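5-carboxyvanillate decarboxylase (PDB 4L6D) probably catalyses the metal-dependent removal of a carboxyl group from 5-carboxyvanillate, and binds manganese together with vanillate, the expected product. Local coordinates at residues 142-147 with 172-177. Residues are numbered along the deposited sequence; the frame is centred on the assembly and turned at random.
Sequences VINSHT and YIHPRA. With MN (manganese (II) ion), chain I; VNL (4-hydroxy-3-methoxybenzoate), chain J.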
# COMPACT_ATOMS: atom_id res chain seq x y z
N VAL A 142 9.39 -20.39 3.73
CA VAL A 142 8.21 -19.53 3.75
C VAL A 142 7.90 -19.15 5.19
O VAL A 142 8.05 -19.96 6.12
CB VAL A 142 6.98 -20.21 3.08
CG1 VAL A 142 6.60 -21.51 3.79
CG2 VAL A 142 5.78 -19.26 3.03
N ILE A 143 7.50 -17.91 5.37
CA ILE A 143 7.01 -17.42 6.65
C ILE A 143 5.89 -16.42 6.35
O ILE A 143 5.88 -15.81 5.28
CB ILE A 143 8.16 -16.80 7.50
CG1 ILE A 143 7.82 -16.85 9.00
CG2 ILE A 143 8.48 -15.38 7.04
CD1 ILE A 143 7.75 -18.28 9.57
N ASN A 144 4.95 -16.27 7.27
CA ASN A 144 3.76 -15.44 7.03
C ASN A 144 3.78 -14.14 7.80
O ASN A 144 3.38 -14.08 8.96
CB ASN A 144 2.50 -16.24 7.34
CG ASN A 144 2.51 -17.58 6.66
OD1 ASN A 144 2.32 -17.66 5.44
ND2 ASN A 144 2.80 -18.63 7.42
N SER A 145 4.24 -13.08 7.13
CA SER A 145 4.52 -11.78 7.71
C SER A 145 4.89 -11.84 9.20
O SER A 145 5.80 -12.59 9.56
CB SER A 145 3.41 -10.78 7.40
OG SER A 145 3.92 -9.47 7.51
N HIS A 146 4.19 -11.11 10.06
CA HIS A 146 4.63 -10.91 11.44
C HIS A 146 4.65 -12.17 12.30
O HIS A 146 3.95 -13.14 12.02
CB HIS A 146 3.78 -9.84 12.14
CG HIS A 146 2.47 -10.34 12.67
ND1 HIS A 146 2.34 -10.91 13.92
CD2 HIS A 146 1.23 -10.35 12.12
CE1 HIS A 146 1.07 -11.24 14.12
NE2 HIS A 146 0.38 -10.92 13.04
N THR A 147 5.46 -12.14 13.35
CA THR A 147 5.36 -13.13 14.42
C THR A 147 5.28 -12.39 15.74
O THR A 147 6.09 -11.49 16.01
CB THR A 147 6.55 -14.11 14.44
OG1 THR A 147 6.63 -14.77 13.17
CG2 THR A 147 6.36 -15.17 15.54
N TYR A 172 10.23 -16.74 1.16
CA TYR A 172 8.98 -16.17 0.70
C TYR A 172 8.27 -15.61 1.92
O TYR A 172 7.93 -16.36 2.84
CB TYR A 172 8.13 -17.27 0.05
CG TYR A 172 7.11 -16.80 -0.96
CD1 TYR A 172 6.15 -15.85 -0.63
CD2 TYR A 172 7.09 -17.33 -2.25
CE1 TYR A 172 5.20 -15.44 -1.55
CE2 TYR A 172 6.15 -16.93 -3.19
CZ TYR A 172 5.22 -15.97 -2.83
OH TYR A 172 4.30 -15.59 -3.77
N ILE A 173 8.09 -14.29 1.98
CA ILE A 173 7.30 -13.71 3.05
C ILE A 173 5.88 -13.55 2.55
O ILE A 173 5.53 -12.57 1.89
CB ILE A 173 7.87 -12.37 3.59
CG1 ILE A 173 9.30 -12.58 4.11
CG2 ILE A 173 6.99 -11.86 4.72
CD1 ILE A 173 9.97 -11.30 4.60
N HIS A 174 5.07 -14.57 2.87
CA HIS A 174 3.67 -14.64 2.50
C HIS A 174 2.87 -13.76 3.46
O HIS A 174 3.33 -13.48 4.56
CB HIS A 174 3.24 -16.10 2.63
CG HIS A 174 1.86 -16.40 2.13
ND1 HIS A 174 0.73 -16.20 2.90
CD2 HIS A 174 1.43 -16.87 0.94
CE1 HIS A 174 -0.33 -16.54 2.20
NE2 HIS A 174 0.06 -16.95 1.01
N PRO A 175 1.68 -13.29 3.06
CA PRO A 175 0.89 -12.53 4.03
C PRO A 175 0.32 -13.34 5.20
O PRO A 175 0.26 -14.57 5.20
CB PRO A 175 -0.27 -11.96 3.19
CG PRO A 175 0.24 -12.00 1.77
CD PRO A 175 1.12 -13.20 1.69
N ARG A 176 -0.08 -12.60 6.23
CA ARG A 176 -1.11 -13.05 7.16
C ARG A 176 -1.91 -11.79 7.46
O ARG A 176 -1.63 -10.72 6.91
CB ARG A 176 -0.53 -13.71 8.42
CG ARG A 176 0.39 -12.80 9.22
CD ARG A 176 0.95 -13.48 10.44
NE ARG A 176 -0.06 -13.73 11.46
CZ ARG A 176 0.22 -14.12 12.70
NH1 ARG A 176 1.48 -14.32 13.05
NH2 ARG A 176 -0.76 -14.32 13.57
N ALA A 177 -2.91 -11.89 8.32
CA ALA A 177 -3.71 -10.72 8.64
C ALA A 177 -2.87 -9.66 9.36
O ALA A 177 -1.92 -9.99 10.08
CB ALA A 177 -4.91 -11.11 9.49
MN MN I . -1.23 -17.31 -0.73
C1 VNL J . -6.72 -16.46 1.23
CO1 VNL J . -6.13 -16.17 -0.00
CO2 VNL J . -5.97 -17.04 2.28
CM1 VNL J . -4.77 -16.45 -0.22
CM2 VNL J . -4.62 -17.31 2.09
OM VNL J . -3.81 -17.87 3.05
CZ VNL J . -4.00 -17.02 0.79
CC VNL J . -8.19 -16.19 1.43
CV VNL J . -4.34 -18.18 4.35
O1 VNL J . -8.94 -15.97 0.44
O2 VNL J . -8.65 -16.26 2.59
O3 VNL J . -2.79 -17.61 0.57
O HOH W 1 -2.48 -11.08 12.60
O HOH W 2 -0.52 -19.38 -0.90
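The backbone N of His174 donates to Ile143 O at 2.8 Å, one rung of a parallel ladder in which Ile143 N also reaches Tyr172 O, and Ser145 N, one residue past the end of strand 140-144, donates to His174 O. Val142, Asn144, Tyr172 and His174 turn their side chains to one face of this sheet; Ile143 and Ile173 pack on the other, CG2 of the first against CG1 of the second, with Ile173 also resting on Met209 of helix 197-211. His174 carries its ring anti to the backbone N (chi1 -173°), which lets the imidazole lead away from strand 140-144 to the manganese. NE2 binds the metal at 2.2 Å, beside Glu8, Asp297, a water and the phenolic O3 of vanillate. ND1 donates in the carbonyl plane to a lone pair of Pro175 O at 2.9 Å. Metal on one nitrogen and carbonyl on the other together hold the ring's rotation; the Asn144 amide stands alongside, nearly perpendicular to it at 84°. Past the strands, Arg176 bends at chi3 and lays its guanidinium flat over a face of the His146 ring, centres 3.6 Å apart. Its NH1 donates to His146 O from above the carbonyl plane, and its NE pairs with Asp32. ND1 of His146 is hydrogen-bonded to Asp149, and a water bridges His146 NE2 and Ala177 O. Strand 140-144, helix 158-167 and strand 171-174 form a right-handed beta-alpha-beta unit of the amidohydrolase TIM barrel, whose C-terminal strand ends present the metal ligands, here His174, to the active site.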